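Local coordinates for Baccell_00875 (Bacteroides cellulosilyticus DSM 14838, PDB 5NO8), which is a polysaccharide lyase that probably removes the rhamnose caps of complex arabinogalactan proteins by cleaving next to glucuronic acid, at residues Y175-T185 against H242-L252. Numbering follows the deposited sequence.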
ATOM      1  N   TYR A 175      11.737  -2.089 -12.397  1.00 11.55           N
ATOM      2  CA  TYR A 175      12.318  -0.866 -11.913  1.00 12.12           C
ATOM      3  C   TYR A 175      12.030  -0.658 -10.433  1.00 12.06           C
ATOM      4  O   TYR A 175      11.193  -1.315  -9.838  1.00 11.44           O
ATOM      5  CB  TYR A 175      11.833   0.340 -12.734  1.00 12.64           C
ATOM      6  CG  TYR A 175      10.359   0.646 -12.637  1.00 12.51           C
ATOM      7  CD1 TYR A 175       9.801   1.221 -11.491  1.00 13.10           C
ATOM      8  CD2 TYR A 175       9.509   0.346 -13.689  1.00 12.83           C
ATOM      9  CE1 TYR A 175       8.457   1.491 -11.411  1.00 13.40           C
ATOM     10  CE2 TYR A 175       8.174   0.646 -13.627  1.00 12.63           C
ATOM     11  CZ  TYR A 175       7.659   1.224 -12.484  1.00 13.59           C
ATOM     12  OH  TYR A 175       6.320   1.468 -12.397  1.00 14.71           O
ATOM     13  N   VAL A 176      12.744   0.307  -9.864  1.00 12.82           N
ATOM     14  CA  VAL A 176      12.419   0.878  -8.575  1.00 13.81           C
ATOM     15  C   VAL A 176      12.452   2.407  -8.707  1.00 14.59           C
ATOM     16  O   VAL A 176      13.412   2.985  -9.233  1.00 14.67           O
ATOM     17  CB  VAL A 176      13.366   0.435  -7.440  1.00 13.66           C
ATOM     18  CG1 VAL A 176      12.897   1.030  -6.133  1.00 13.62           C
ATOM     19  CG2 VAL A 176      13.454  -1.088  -7.305  1.00 14.51           C
ATOM     20  N   ASN A 177      11.369   3.049  -8.281  1.00 14.72           N
ATOM     21  CA  ASN A 177      11.297   4.491  -8.222  1.00 14.77           C
ATOM     22  C   ASN A 177      11.253   4.863  -6.754  1.00 15.15           C
ATOM     23  O   ASN A 177      10.267   4.603  -6.090  1.00 14.21           O
ATOM     24  CB  ASN A 177      10.064   4.973  -8.957  1.00 15.76           C
ATOM     25  CG  ASN A 177       9.965   6.480  -9.008  1.00 16.73           C
ATOM     26  OD1 ASN A 177      10.963   7.186  -8.779  1.00 18.51           O
ATOM     27  ND2 ASN A 177       8.769   6.987  -9.276  1.00 16.88           N
ATOM     28  N   ALA A 178      12.357   5.418  -6.231  1.00 14.91           N
ATOM     29  CA  ALA A 178      12.461   5.785  -4.850  1.00 14.51           C
ATOM     30  C   ALA A 178      12.247   7.279  -4.686  1.00 14.90           C
ATOM     31  O   ALA A 178      13.060   8.085  -5.108  1.00 14.95           O
ATOM     32  CB  ALA A 178      13.800   5.353  -4.309  1.00 15.43           C
ATOM     33  N   ILE A 179      11.103   7.630  -4.101  1.00 15.58           N
ATOM     34  CA  ILE A 179      10.683   9.021  -3.961  1.00 16.36           C
ATOM     35  C   ILE A 179      10.934   9.472  -2.536  1.00 15.48           C
ATOM     36  O   ILE A 179      10.413   8.897  -1.594  1.00 16.30           O
ATOM     37  CB  ILE A 179       9.196   9.178  -4.332  1.00 17.01           C
ATOM     38  CG1 ILE A 179       8.941   8.756  -5.784  1.00 18.17           C
ATOM     39  CG2 ILE A 179       8.719  10.597  -4.087  1.00 17.08           C
ATOM     40  CD1 ILE A 179       9.671   9.551  -6.838  1.00 19.52           C
ATOM     41  N   ARG A 180      11.776  10.478  -2.363  1.00 16.56           N
ATOM     42  CA  ARG A 180      12.008  11.045  -1.045  1.00 16.99           C
ATOM     43  C   ARG A 180      10.672  11.416  -0.426  1.00 17.55           C
ATOM     44  O   ARG A 180       9.806  11.982  -1.100  1.00 18.99           O
ATOM     45  CB  ARG A 180      12.911  12.279  -1.128  1.00 17.81           C
ATOM     46  CG  ARG A 180      13.459  12.745   0.217  1.00 17.86           C
ATOM     47  CD  ARG A 180      14.027  14.147   0.059  1.00 18.37           C
ATOM     48  NE  ARG A 180      14.985  14.233  -1.042  1.00 18.48           N
ATOM     49  CZ  ARG A 180      16.314  14.194  -0.951  1.00 18.52           C
ATOM     50  NH1 ARG A 180      16.939  14.108   0.212  1.00 19.87           N
ATOM     51  NH2 ARG A 180      17.030  14.253  -2.058  1.00 19.15           N
ATOM     52  N   MET A 181      10.482  11.068   0.835  1.00 17.54           N
ATOM     53  CA  MET A 181       9.133  11.098   1.423  1.00 18.88           C
ATOM     54  C   MET A 181       8.530  12.512   1.477  1.00 19.68           C
ATOM     55  O   MET A 181       7.311  12.683   1.306  1.00 20.52           O
ATOM     56  CB  MET A 181       9.088  10.403   2.782  1.00 18.53           C
ATOM     57  CG  MET A 181       9.462   8.919   2.733  1.00 18.08           C
ATOM     58  SD  MET A 181       9.217   8.131   4.310  1.00 19.37           S
ATOM     59  CE  MET A 181       9.762   6.454   3.974  1.00 19.86           C
ATOM     60  N   GLY A 182       9.377  13.521   1.636  1.00 20.25           N
ATOM     61  CA  GLY A 182       8.928  14.924   1.566  1.00 20.55           C
ATOM     62  C   GLY A 182       8.719  15.465   0.173  1.00 23.52           C
ATOM     63  O   GLY A 182       8.404  16.632   0.017  1.00 22.70           O
ATOM     64  N   ASP A 183       8.956  14.641  -0.843  1.00 23.66           N
ATOM     65  CA  ASP A 183       8.853  15.008  -2.246  1.00 26.89           C
ATOM     66  C   ASP A 183       9.936  15.944  -2.763  1.00 25.81           C
ATOM     67  O   ASP A 183       9.860  16.367  -3.906  1.00 28.47           O
ATOM     68  CB  ASP A 183       7.459  15.560  -2.609  1.00 30.79           C
ATOM     69  CG  ASP A 183       7.172  15.487  -4.107  1.00 33.42           C
ATOM     70  OD1 ASP A 183       7.357  14.402  -4.690  1.00 37.01           O
ATOM     71  OD2 ASP A 183       6.783  16.508  -4.697  1.00 37.13           O
ATOM     72  N   PHE A 184      10.967  16.232  -1.969  1.00 23.61           N
ATOM     73  CA  PHE A 184      12.021  17.138  -2.421  1.00 23.61           C
ATOM     74  C   PHE A 184      12.966  16.364  -3.344  1.00 22.16           C
ATOM     75  O   PHE A 184      13.383  15.264  -3.009  1.00 19.39           O
ATOM     76  CB  PHE A 184      12.834  17.694  -1.252  1.00 24.70           C
ATOM     77  CG  PHE A 184      12.004  18.305  -0.164  1.00 27.80           C
ATOM     78  CD1 PHE A 184      11.327  19.496  -0.382  1.00 31.50           C
ATOM     79  CD2 PHE A 184      11.902  17.687   1.087  1.00 29.02           C
ATOM     80  CE1 PHE A 184      10.554  20.067   0.627  1.00 31.99           C
ATOM     81  CE2 PHE A 184      11.133  18.252   2.094  1.00 30.19           C
ATOM     82  CZ  PHE A 184      10.460  19.442   1.865  1.00 31.76           C
ATOM     83  N   THR A 185      13.291  16.966  -4.476  1.00 21.78           N
ATOM     84  CA  THR A 185      14.254  16.421  -5.424  1.00 21.76           C
ATOM     85  C   THR A 185      15.668  16.591  -4.851  1.00 22.24           C
ATOM     86  O   THR A 185      15.866  17.418  -3.958  1.00 22.00           O
ATOM     87  CB  THR A 185      14.164  17.151  -6.768  1.00 23.34           C
ATOM     88  OG1 THR A 185      14.385  18.551  -6.574  1.00 23.90           O
ATOM     89  CG2 THR A 185      12.782  16.965  -7.404  1.00 24.34           C
ATOM     90  N   HIS A 242      16.754  11.569 -10.378  1.00 15.97           N
ATOM     91  CA  HIS A 242      15.709  12.126 -11.205  1.00 16.27           C
ATOM     92  C   HIS A 242      14.868  13.140 -10.450  1.00 16.70           C
ATOM     93  O   HIS A 242      14.977  13.283  -9.244  1.00 16.85           O
ATOM     94  CB  HIS A 242      14.850  11.018 -11.863  1.00 16.49           C
ATOM     95  CG  HIS A 242      13.973  10.277 -10.911  1.00 16.52           C
ATOM     96  ND1 HIS A 242      12.771  10.780 -10.464  1.00 15.67           N
ATOM     97  CD2 HIS A 242      14.132   9.081 -10.288  1.00 16.48           C
ATOM     98  CE1 HIS A 242      12.208   9.911  -9.642  1.00 15.38           C
ATOM     99  NE2 HIS A 242      13.021   8.879  -9.505  1.00 14.99           N
ATOM    100  N   ASN A 243      14.049  13.856 -11.185  1.00 18.90           N
ATOM    101  CA  ASN A 243      13.278  14.982 -10.638  1.00 21.91           C
ATOM    102  C   ASN A 243      11.810  14.736 -10.411  1.00 22.20           C
ATOM    103  O   ASN A 243      11.076  15.665 -10.119  1.00 23.97           O
ATOM    104  CB  ASN A 243      13.487  16.199 -11.533  1.00 25.08           C
ATOM    105  CG  ASN A 243      14.844  16.821 -11.336  1.00 30.34           C
ATOM    106  OD1 ASN A 243      15.355  16.897 -10.207  1.00 36.75           O
ATOM    107  ND2 ASN A 243      15.449  17.274 -12.432  1.00 35.68           N
ATOM    108  N   GLY A 244      11.354  13.495 -10.513  1.00 20.33           N
ATOM    109  CA  GLY A 244       9.946  13.178 -10.224  1.00 21.06           C
ATOM    110  C   GLY A 244       9.446  12.156 -11.225  1.00 21.10           C
ATOM    111  O   GLY A 244      10.216  11.702 -12.074  1.00 18.97           O
ATOM    112  N   ASN A 245       8.168  11.813 -11.126  1.00 21.80           N
ATOM    113  CA  ASN A 245       7.619  10.693 -11.901  1.00 22.56           C
ATOM    114  C   ASN A 245       7.782  10.833 -13.410  1.00 23.16           C
ATOM    115  O   ASN A 245       8.141   9.865 -14.083  1.00 21.60           O
ATOM    116  CB  ASN A 245       6.166  10.426 -11.519  1.00 23.66           C
ATOM    117  CG  ASN A 245       6.014  10.006 -10.061  1.00 26.84           C
ATOM    118  OD1 ASN A 245       6.805   9.231  -9.525  1.00 25.99           O
ATOM    119  ND2 ASN A 245       4.999  10.546  -9.403  1.00 31.06           N
ATOM    120  N   ASP A 246       7.542  12.023 -13.956  1.00 23.09           N
ATOM    121  CA  ASP A 246       7.687  12.226 -15.403  1.00 22.98           C
ATOM    122  C   ASP A 246       9.117  12.078 -15.859  1.00 21.79           C
ATOM    123  O   ASP A 246       9.381  11.535 -16.917  1.00 21.39           O
ATOM    124  CB  ASP A 246       7.180  13.620 -15.840  1.00 26.43           C
ATOM    125  CG  ASP A 246       5.677  13.723 -15.888  1.00 32.59           C
ATOM    126  OD1 ASP A 246       4.979  12.679 -15.944  1.00 37.37           O
ATOM    127  OD2 ASP A 246       5.177  14.882 -15.899  1.00 36.95           O
ATOM    128  N   ASP A 247      10.041  12.631 -15.078  1.00 20.20           N
ATOM    129  CA  ASP A 247      11.447  12.573 -15.399  1.00 19.66           C
ATOM    130  C   ASP A 247      11.933  11.126 -15.277  1.00 17.85           C
ATOM    131  O   ASP A 247      12.679  10.648 -16.135  1.00 18.94           O
ATOM    132  CB  ASP A 247      12.215  13.484 -14.451  1.00 20.42           C
ATOM    133  CG  ASP A 247      13.661  13.690 -14.860  1.00 20.87           C
ATOM    134  OD1 ASP A 247      13.939  13.807 -16.063  1.00 23.11           O
ATOM    135  OD2 ASP A 247      14.531  13.763 -13.964  1.00 20.21           O
ATOM    136  N   PHE A 248      11.480  10.439 -14.231  1.00 16.43           N
ATOM    137  CA  PHE A 248      11.779   8.992 -14.074  1.00 16.41           C
ATOM    138  C   PHE A 248      11.334   8.207 -15.304  1.00 15.84           C
ATOM    139  O   PHE A 248      12.121   7.468 -15.899  1.00 16.29           O
ATOM    140  CB  PHE A 248      11.123   8.418 -12.827  1.00 16.00           C
ATOM    141  CG  PHE A 248      11.289   6.921 -12.700  1.00 16.40           C
ATOM    142  CD1 PHE A 248      12.498   6.370 -12.260  1.00 17.01           C
ATOM    143  CD2 PHE A 248      10.252   6.066 -13.026  1.00 17.01           C
ATOM    144  CE1 PHE A 248      12.664   5.001 -12.145  1.00 15.77           C
ATOM    145  CE2 PHE A 248      10.411   4.676 -12.948  1.00 16.41           C
ATOM    146  CZ  PHE A 248      11.616   4.144 -12.492  1.00 16.16           C
ATOM    147  N   ARG A 249      10.094   8.418 -15.715  1.00 16.05           N
ATOM    148  CA  ARG A 249       9.572   7.714 -16.897  1.00 18.08           C
ATOM    149  C   ARG A 249      10.335   8.005 -18.169  1.00 18.07           C
ATOM    150  O   ARG A 249      10.642   7.096 -18.962  1.00 17.25           O
ATOM    151  CB  ARG A 249       8.083   8.021 -17.098  1.00 18.27           C
ATOM    152  CG  ARG A 249       7.189   7.276 -16.125  1.00 19.83           C
ATOM    153  CD  ARG A 249       5.720   7.442 -16.453  1.00 22.28           C
ATOM    154  NE  ARG A 249       5.228   8.760 -16.115  1.00 23.15           N
ATOM    155  CZ  ARG A 249       4.607   9.105 -14.979  1.00 24.64           C
ATOM    156  NH1 ARG A 249       4.382   8.260 -13.984  1.00 23.92           N
ATOM    157  NH2 ARG A 249       4.210  10.354 -14.828  1.00 26.43           N
ATOM    158  N   HIS A 250      10.688   9.276 -18.351  1.00 19.35           N
ATOM    159  CA  HIS A 250      11.473   9.693 -19.506  1.00 21.43           C
ATOM    160  C   HIS A 250      12.824   8.991 -19.537  1.00 19.56           C
ATOM    161  O   HIS A 250      13.233   8.442 -20.559  1.00 20.56           O
ATOM    162  CB  HIS A 250      11.663  11.229 -19.492  1.00 26.69           C
ATOM    163  CG  HIS A 250      12.409  11.754 -20.682  1.00 32.89           C
ATOM    164  ND1 HIS A 250      11.887  11.731 -21.959  1.00 40.63           N
ATOM    165  CD2 HIS A 250      13.652  12.279 -20.794  1.00 37.15           C
ATOM    166  CE1 HIS A 250      12.772  12.228 -22.807  1.00 40.82           C
ATOM    167  NE2 HIS A 250      13.854  12.564 -22.126  1.00 41.02           N
ATOM    168  N   LYS A 251      13.501   8.998 -18.401  1.00 18.09           N
ATOM    169  CA  LYS A 251      14.814   8.374 -18.267  1.00 18.71           C
ATOM    170  C   LYS A 251      14.753   6.855 -18.435  1.00 17.34           C
ATOM    171  O   LYS A 251      15.636   6.255 -19.083  1.00 17.48           O
ATOM    172  CB  LYS A 251      15.415   8.747 -16.924  1.00 20.04           C
ATOM    173  CG  LYS A 251      15.894  10.194 -16.888  1.00 21.70           C
ATOM    174  CD  LYS A 251      16.379  10.534 -15.487  1.00 24.24           C
ATOM    175  CE  LYS A 251      16.753  12.000 -15.309  1.00 26.67           C
ATOM    176  NZ  LYS A 251      18.041  12.288 -15.933  1.00 31.16           N
ATOM    177  N   LEU A 252      13.709   6.243 -17.887  1.00 16.92           N
ATOM    178  CA  LEU A 252      13.492   4.793 -18.114  1.00 15.88           C
ATOM    179  C   LEU A 252      13.409   4.454 -19.616  1.00 16.35           C
ATOM    180  O   LEU A 252      14.073   3.507 -20.105  1.00 15.41           O
ATOM    181  CB  LEU A 252      12.283   4.301 -17.318  1.00 15.94           C
ATOM    182  CG  LEU A 252      11.845   2.839 -17.492  1.00 15.59           C
ATOM    183  CD1 LEU A 252      11.125   2.362 -16.229  1.00 15.73           C
ATOM    184  CD2 LEU A 252      10.972   2.638 -18.708  1.00 15.46           C
TER
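Helix 245-252 packs nearly antiparallel on strand 175-180, at 154° with their axes 10.2 Å apart at closest approach, and sets Phe248 against Tyr175 and Asn177. The case illustrates how one buried asparagine can serve polar and apolar neighbours at once. With CG anti to the backbone N (chi1 -177°), the Asn177 amide lies stacked on the Phe248 ring, their planes only 7° apart, and its CB sits 3.9 Å from the ring centroid in a CH-pi contact. Its ND2 donates to Asn245 OD1 (3.0 Å), a bond lying in both amide planes although these stand almost perpendicular. Its OD1 accepts a weak, bent bond from His242 NE2 (2.8 Å). Gly244 N meets His242 ND1 in the ring plane, which helps fix the imidazole's rotation. Farther along, Phe248 turns its edge to the face of Tyr175, centroids 5.2 Å apart, while Leu252 CD1 reaches Tyr175 CD2 at 3.6 Å. At the other end, Thr185 CG2 rests on Asn243 O. Strand 175-180 runs between strands 163-168 and 187-194 in an antiparallel sheet that also holds strand 232-242; the helix following that last strand thus folds back over its own sheet, with Leu252 also touching Val191.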